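DNA polymerase III subunit delta (Bacillus subtilis, PDB 3ZH9) forms part of the clamp loader and probably serves as the wrench that opens the beta sliding clamp so that it can be loaded onto primed DNA. Local coordinates at residues E172-L177 with S183-E188; C193-D198 with V207-A212. One frame throughout, in Å; residues are numbered along the deposited sequence.

Contact 1 of 2, residues E172-L177 with S183-E188; sequences EHLVLL and SSIFQE. With SO4 (sulfate ion), chain B.
Leu-174 meets Glu-188 through its aliphatic part, while the flat carboxylate of that glutamate is turned elsewhere. CD1 of Leu-174 lies 3.8 Å from CB of Glu-188; beyond it the glutamate chain bends at its second torsion (chi2 -58°), which leads the acid away from the leucine, and OE1 pairs with Lys-191 in a salt bridge. Within the first helix, one face of the His-173 imidazole is covered, offset toward the rim, by CG of Leu-177 from the next turn, 3.9 Å above the ring plane.

As a worked example of apolar helix packing, only a few hydrocarbon groups meet between these two segments. Val-175 and Ile-185 lie where the backbones come nearest, their CA atoms 6.7 Å apart, and their side chains cross at a slant. In Ile-185 the longer branch, CG1, stands beside the backbone N (chi1 -68°) and carries CD1 across to CG2 of Val-175, 3.9 Å away. A looser touch, 4.4 Å from CD2 of Leu-174 to CG2 of Ile-185, fills in between the two pairs. Thr-155 of helix 148-160 touches both Val-175 and Ile-185, bringing a third helix against the same spot.

At the start of the second helix the backbone N of Ser-183 donates a nearly straight hydrogen bond of 3.1 Å to O1 of a sulfate, probably from the crystallisation liquor, which His-181 also binds. The length of the bond modelled from the Ser-183 hydroxyl to O4 is doubtful.

With their axes 9.7 Å apart at closest approach and their directions 125° from each other, the segments make a splayed helical hairpin, consistent with the small helical lid that follows the nucleotide-binding-type domain in AAA+ clamp-loader subunits.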
loop_
_atom_site.group_PDB
_atom_site.type_symbol
_atom_site.label_atom_id
_atom_site.label_comp_id
_atom_site.label_asym_id
_atom_site.label_seq_id
_atom_site.Cartn_x
_atom_site.Cartn_y
_atom_site.Cartn_z
ATOM N N GLU A 172 -15.862 4.733 7.025
ATOM C CA GLU A 172 -15.374 5.931 6.372
ATOM C C GLU A 172 -14.505 6.732 7.324
ATOM O O GLU A 172 -13.501 7.314 6.928
ATOM C CB GLU A 172 -16.548 6.790 5.890
ATOM C CG GLU A 172 -17.192 6.249 4.616
ATOM C CD GLU A 172 -18.464 6.984 4.232
ATOM O OE1 GLU A 172 -19.080 7.607 5.124
ATOM O OE2 GLU A 172 -18.843 6.933 3.036
ATOM N N HIS A 173 -14.906 6.778 8.582
ATOM C CA HIS A 173 -14.130 7.528 9.558
ATOM C C HIS A 173 -12.773 6.872 9.811
ATOM O O HIS A 173 -11.751 7.546 9.933
ATOM C CB HIS A 173 -14.885 7.676 10.867
ATOM C CG HIS A 173 -14.301 8.725 11.758
ATOM N ND1 HIS A 173 -13.767 8.441 12.994
ATOM C CD2 HIS A 173 -14.125 10.052 11.563
ATOM C CE1 HIS A 173 -13.306 9.557 13.539
ATOM N NE2 HIS A 173 -13.514 10.548 12.692
ATOM N N LEU A 174 -12.768 5.549 9.865
ATOM C CA LEU A 174 -11.536 4.798 10.051
ATOM C C LEU A 174 -10.569 5.095 8.909
ATOM O O LEU A 174 -9.397 5.396 9.124
ATOM C CB LEU A 174 -11.836 3.290 10.121
ATOM C CG LEU A 174 -10.555 2.437 10.130
ATOM C CD1 LEU A 174 -9.633 2.906 11.239
ATOM C CD2 LEU A 174 -10.897 0.983 10.321
ATOM N N VAL A 175 -11.078 5.004 7.690
ATOM C CA VAL A 175 -10.285 5.283 6.501
ATOM C C VAL A 175 -9.709 6.707 6.513
ATOM O O VAL A 175 -8.560 6.930 6.149
ATOM C CB VAL A 175 -11.128 5.030 5.228
ATOM C CG1 VAL A 175 -10.458 5.626 3.960
ATOM C CG2 VAL A 175 -11.387 3.547 5.075
ATOM N N LEU A 176 -10.507 7.670 6.947
ATOM C CA LEU A 176 -10.030 9.042 7.116
ATOM C C LEU A 176 -8.859 9.130 8.112
ATOM O O LEU A 176 -7.862 9.813 7.863
ATOM C CB LEU A 176 -11.178 9.928 7.621
ATOM C CG LEU A 176 -10.808 11.349 8.069
ATOM C CD1 LEU A 176 -10.665 12.258 6.867
ATOM C CD2 LEU A 176 -11.850 11.915 9.022
ATOM N N LEU A 177 -9.005 8.453 9.248
ATOM C CA LEU A 177 -8.059 8.568 10.350
ATOM C C LEU A 177 -6.681 8.045 9.974
ATOM O O LEU A 177 -5.666 8.565 10.424
ATOM C CB LEU A 177 -8.572 7.811 11.585
ATOM C CG LEU A 177 -9.722 8.446 12.373
ATOM C CD1 LEU A 177 -10.253 7.457 13.408
ATOM C CD2 LEU A 177 -9.300 9.753 13.031
ATOM N N SER A 183 -2.686 -1.166 4.923
ATOM C CA SER A 183 -1.976 -1.834 6.008
ATOM C C SER A 183 -2.439 -1.319 7.383
ATOM O O SER A 183 -2.540 -2.079 8.345
ATOM C CB SER A 183 -0.466 -1.630 5.850
ATOM O OG SER A 183 -0.113 -0.277 6.085
ATOM N N SER A 184 -2.727 -0.023 7.454
ATOM C CA SER A 184 -3.218 0.601 8.675
ATOM C C SER A 184 -4.668 0.224 8.935
ATOM O O SER A 184 -5.053 -0.043 10.073
ATOM C CB SER A 184 -3.077 2.121 8.596
ATOM O OG SER A 184 -1.732 2.472 8.340
ATOM N N ILE A 185 -5.474 0.192 7.882
ATOM C CA ILE A 185 -6.854 -0.243 8.027
ATOM C C ILE A 185 -6.909 -1.692 8.529
ATOM O O ILE A 185 -7.704 -2.019 9.397
ATOM C CB ILE A 185 -7.632 -0.120 6.703
ATOM C CG1 ILE A 185 -7.814 1.345 6.318
ATOM C CG2 ILE A 185 -8.995 -0.778 6.822
ATOM C CD1 ILE A 185 -8.012 1.553 4.824
ATOM N N PHE A 186 -6.049 -2.551 7.981
ATOM C CA PHE A 186 -6.036 -3.951 8.363
ATOM C C PHE A 186 -5.671 -4.060 9.838
ATOM O O PHE A 186 -6.338 -4.717 10.628
ATOM C CB PHE A 186 -5.032 -4.743 7.499
ATOM C CG PHE A 186 -4.966 -6.197 7.850
ATOM C CD1 PHE A 186 -4.204 -6.633 8.924
ATOM C CD2 PHE A 186 -5.681 -7.135 7.115
ATOM C CE1 PHE A 186 -4.143 -7.999 9.255
ATOM C CE2 PHE A 186 -5.639 -8.491 7.439
ATOM C CZ PHE A 186 -4.869 -8.929 8.511
ATOM N N GLN A 187 -4.596 -3.392 10.204
ATOM C CA GLN A 187 -4.175 -3.349 11.583
ATOM C C GLN A 187 -5.271 -2.841 12.544
ATOM O O GLN A 187 -5.538 -3.460 13.575
ATOM C CB GLN A 187 -2.907 -2.510 11.694
ATOM C CG GLN A 187 -2.469 -2.239 13.122
ATOM C CD GLN A 187 -1.179 -1.439 13.192
ATOM O OE1 GLN A 187 -0.474 -1.281 12.190
ATOM N NE2 GLN A 187 -0.867 -0.929 14.378
ATOM N N GLU A 188 -5.902 -1.721 12.214
ATOM C CA GLU A 188 -6.889 -1.127 13.112
ATOM C C GLU A 188 -8.168 -1.966 13.173
ATOM O O GLU A 188 -8.790 -2.075 14.228
ATOM C CB GLU A 188 -7.214 0.321 12.708
ATOM C CG GLU A 188 -6.024 1.269 12.736
ATOM C CD GLU A 188 -5.327 1.352 14.111
ATOM O OE1 GLU A 188 -5.953 1.047 15.145
ATOM O OE2 GLU A 188 -4.140 1.731 14.152
HETATM S S SO4 B . 0.191 0.709 2.597
HETATM O O1 SO4 B . -0.967 -0.178 2.478
HETATM O O2 SO4 B . -0.166 2.027 2.066
HETATM O O3 SO4 B . 1.305 0.135 1.837
HETATM O O4 SO4 B . 0.600 0.869 3.992
#

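Contact 2 of 2, residues C193-D198 with V207-A212; sequences CTFIGD and VKMLVA
A Met-aromatic contact and a CH-pi contact share one ring at the surface of the helical region that probably corresponds to the AAA+ lid, where the last turn of helix 182-195 presents Phe-195 to Met-209 and Leu-210 at the end of helix 204-210. Leu-210 comes over a face of the ring: its CD1 is 4.3 Å from the Phe-195 ring centroid and 24° off the normal, displaced toward CD1 and CE1 of the phenylalanine. The second methyl, CD2, lies on the same side, nearer the stem, 3.7 Å from CB of Phe-195; the two side chains run past each other in opposite directions.

Met-209 works at the far end of the ring. Its sulfur approaches obliquely, 3.9 Å from CZ of Phe-195, and the two side chains cross at about a right angle. Because CG of Phe-195 is anti to the backbone N (chi1 -177°), the ring projects across to the second helix and can meet both residues. As an example of how a surface aromatic is held, the case is instructive: two methyls cover one face from the stem outward and a polarisable sulfur meets the CE2-CZ end. A serine in place of Leu-210 would probably leave that face of Phe-195 without its methyl cover and the ring freer to turn.

The contact joins the C-terminal ends of the two helices across a connection that contains strand 201-202. Both helices end close by: Gly-197, whose positive phi favours glycine, and Val-211 are the first residues to leave helical geometry. The N of Gly-197 is bonded to O of Thr-194, and its carbonyl O accepts a hydrogen bond from Lys-164. Leu-210 also touches Leu-192 of helix 182-195, whereas Met-209 lies beside a bound glycerol, probably from the crystallisation liquor.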
loop_
_atom_site.group_PDB
_atom_site.type_symbol
_atom_site.label_atom_id
_atom_site.label_comp_id
_atom_site.label_asym_id
_atom_site.label_seq_id
_atom_site.Cartn_x
_atom_site.Cartn_y
_atom_site.Cartn_z
ATOM N N CYS A 193 -11.740 -5.460 16.165
ATOM C CA CYS A 193 -12.470 -6.714 16.318
ATOM C C CYS A 193 -12.211 -7.330 17.681
ATOM O O CYS A 193 -13.129 -7.828 18.302
ATOM C CB CYS A 193 -12.127 -7.705 15.199
ATOM S SG CYS A 193 -12.744 -7.192 13.580
ATOM N N THR A 194 -10.961 -7.270 18.144
ATOM C CA THR A 194 -10.590 -7.740 19.480
ATOM C C THR A 194 -11.232 -6.872 20.548
ATOM O O THR A 194 -11.854 -7.374 21.486
ATOM C CB THR A 194 -9.061 -7.728 19.678
ATOM O OG1 THR A 194 -8.454 -8.613 18.732
ATOM C CG2 THR A 194 -8.681 -8.176 21.106
ATOM N N PHE A 195 -11.105 -5.562 20.379
ATOM C CA PHE A 195 -11.608 -4.573 21.342
ATOM C C PHE A 195 -13.078 -4.755 21.708
ATOM O O PHE A 195 -13.433 -4.676 22.876
ATOM C CB PHE A 195 -11.396 -3.150 20.811
ATOM C CG PHE A 195 -11.830 -2.072 21.780
ATOM C CD1 PHE A 195 -11.121 -1.847 22.943
ATOM C CD2 PHE A 195 -12.945 -1.293 21.530
ATOM C CE1 PHE A 195 -11.512 -0.869 23.831
ATOM C CE2 PHE A 195 -13.340 -0.310 22.428
ATOM C CZ PHE A 195 -12.627 -0.104 23.568
ATOM N N ILE A 196 -13.937 -4.987 20.715
ATOM C CA ILE A 196 -15.371 -4.991 20.980
ATOM C C ILE A 196 -15.841 -6.303 21.626
ATOM O O ILE A 196 -17.011 -6.452 21.955
ATOM C CB ILE A 196 -16.214 -4.648 19.726
ATOM C CG1 ILE A 196 -16.092 -5.730 18.650
ATOM C CG2 ILE A 196 -15.788 -3.279 19.144
ATOM C CD1 ILE A 196 -16.972 -5.442 17.446
ATOM N N GLY A 197 -14.918 -7.243 21.801
ATOM C CA GLY A 197 -15.201 -8.466 22.538
ATOM C C GLY A 197 -16.326 -9.289 21.933
ATOM O O GLY A 197 -16.248 -9.707 20.776
ATOM N N ASP A 198 -17.376 -9.511 22.723
ATOM C CA ASP A 198 -18.507 -10.339 22.323
ATOM C C ASP A 198 -19.390 -9.632 21.318
ATOM O O ASP A 198 -20.150 -10.270 20.591
ATOM C CB ASP A 198 -19.359 -10.698 23.541
ATOM C CG ASP A 198 -18.783 -11.850 24.340
ATOM O OD1 ASP A 198 -18.200 -12.765 23.715
ATOM O OD2 ASP A 198 -18.920 -11.842 25.588
ATOM N N VAL A 207 -14.460 3.289 16.883
ATOM C CA VAL A 207 -13.399 3.799 16.018
ATOM C C VAL A 207 -12.750 5.028 16.633
ATOM O O VAL A 207 -11.521 5.090 16.764
ATOM C CB VAL A 207 -13.907 4.131 14.608
ATOM C CG1 VAL A 207 -12.821 4.839 13.809
ATOM C CG2 VAL A 207 -14.381 2.833 13.900
ATOM N N LYS A 208 -13.575 6.001 17.012
ATOM C CA LYS A 208 -13.070 7.256 17.564
ATOM C C LYS A 208 -12.333 7.063 18.869
ATOM O O LYS A 208 -11.371 7.768 19.131
ATOM C CB LYS A 208 -14.207 8.252 17.797
ATOM C CG LYS A 208 -14.901 8.734 16.516
ATOM C CD LYS A 208 -16.026 9.719 16.877
ATOM C CE LYS A 208 -16.391 10.614 15.696
ATOM N NZ LYS A 208 -17.637 11.422 15.927
ATOM N N MET A 209 -12.784 6.141 19.720
ATOM C CA MET A 209 -12.112 6.031 21.010
ATOM C C MET A 209 -10.798 5.273 20.868
ATOM O O MET A 209 -9.808 5.605 21.517
ATOM C CB MET A 209 -13.010 5.427 22.095
ATOM C CG MET A 209 -13.296 3.951 21.970
ATOM S SD MET A 209 -14.371 3.361 23.337
ATOM C CE MET A 209 -15.910 4.161 22.903
ATOM N N LEU A 210 -10.773 4.283 19.990
ATOM C CA LEU A 210 -9.607 3.408 19.949
ATOM C C LEU A 210 -8.531 3.855 18.951
ATOM O O LEU A 210 -7.346 3.676 19.209
ATOM C CB LEU A 210 -10.026 1.962 19.679
ATOM C CG LEU A 210 -8.924 0.914 19.902
ATOM C CD1 LEU A 210 -8.577 0.753 21.401
ATOM C CD2 LEU A 210 -9.341 -0.420 19.301
ATOM N N VAL A 211 -8.937 4.463 17.836
ATOM C CA VAL A 211 -8.027 4.649 16.697
ATOM C C VAL A 211 -7.502 6.068 16.641
ATOM O O VAL A 211 -8.280 7.015 16.469
ATOM C CB VAL A 211 -8.709 4.339 15.352
ATOM C CG1 VAL A 211 -7.758 4.605 14.175
ATOM C CG2 VAL A 211 -9.220 2.909 15.300
ATOM N N ALA A 212 -6.186 6.222 16.803
ATOM C CA ALA A 212 -5.584 7.553 16.813
ATOM C C ALA A 212 -5.396 8.092 15.391
ATOM O O ALA A 212 -4.939 7.378 14.495
ATOM C CB ALA A 212 -4.244 7.539 17.550
#

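Followed from the N terminus, the chain leaves the domain of the five-stranded parallel sheet, passes helix 148-160 and strand 165-166, and enters helix 168-177. Contact 1 closes the short turn between that helix and helix 182-195. Contact 2 then closes the longer excursion after helix 182-195, which includes strand 201-202, paired in parallel with strand 165-166, and returns on helix 204-210. The two loops lie in series, neither nested nor crossed, but share helix 182-195, one near its start and the other at its end. Leu-177 packs on Val-207, and His-173 on Lys-208, so helices 168-177 and 204-210 also touch before helix 215-227 begins.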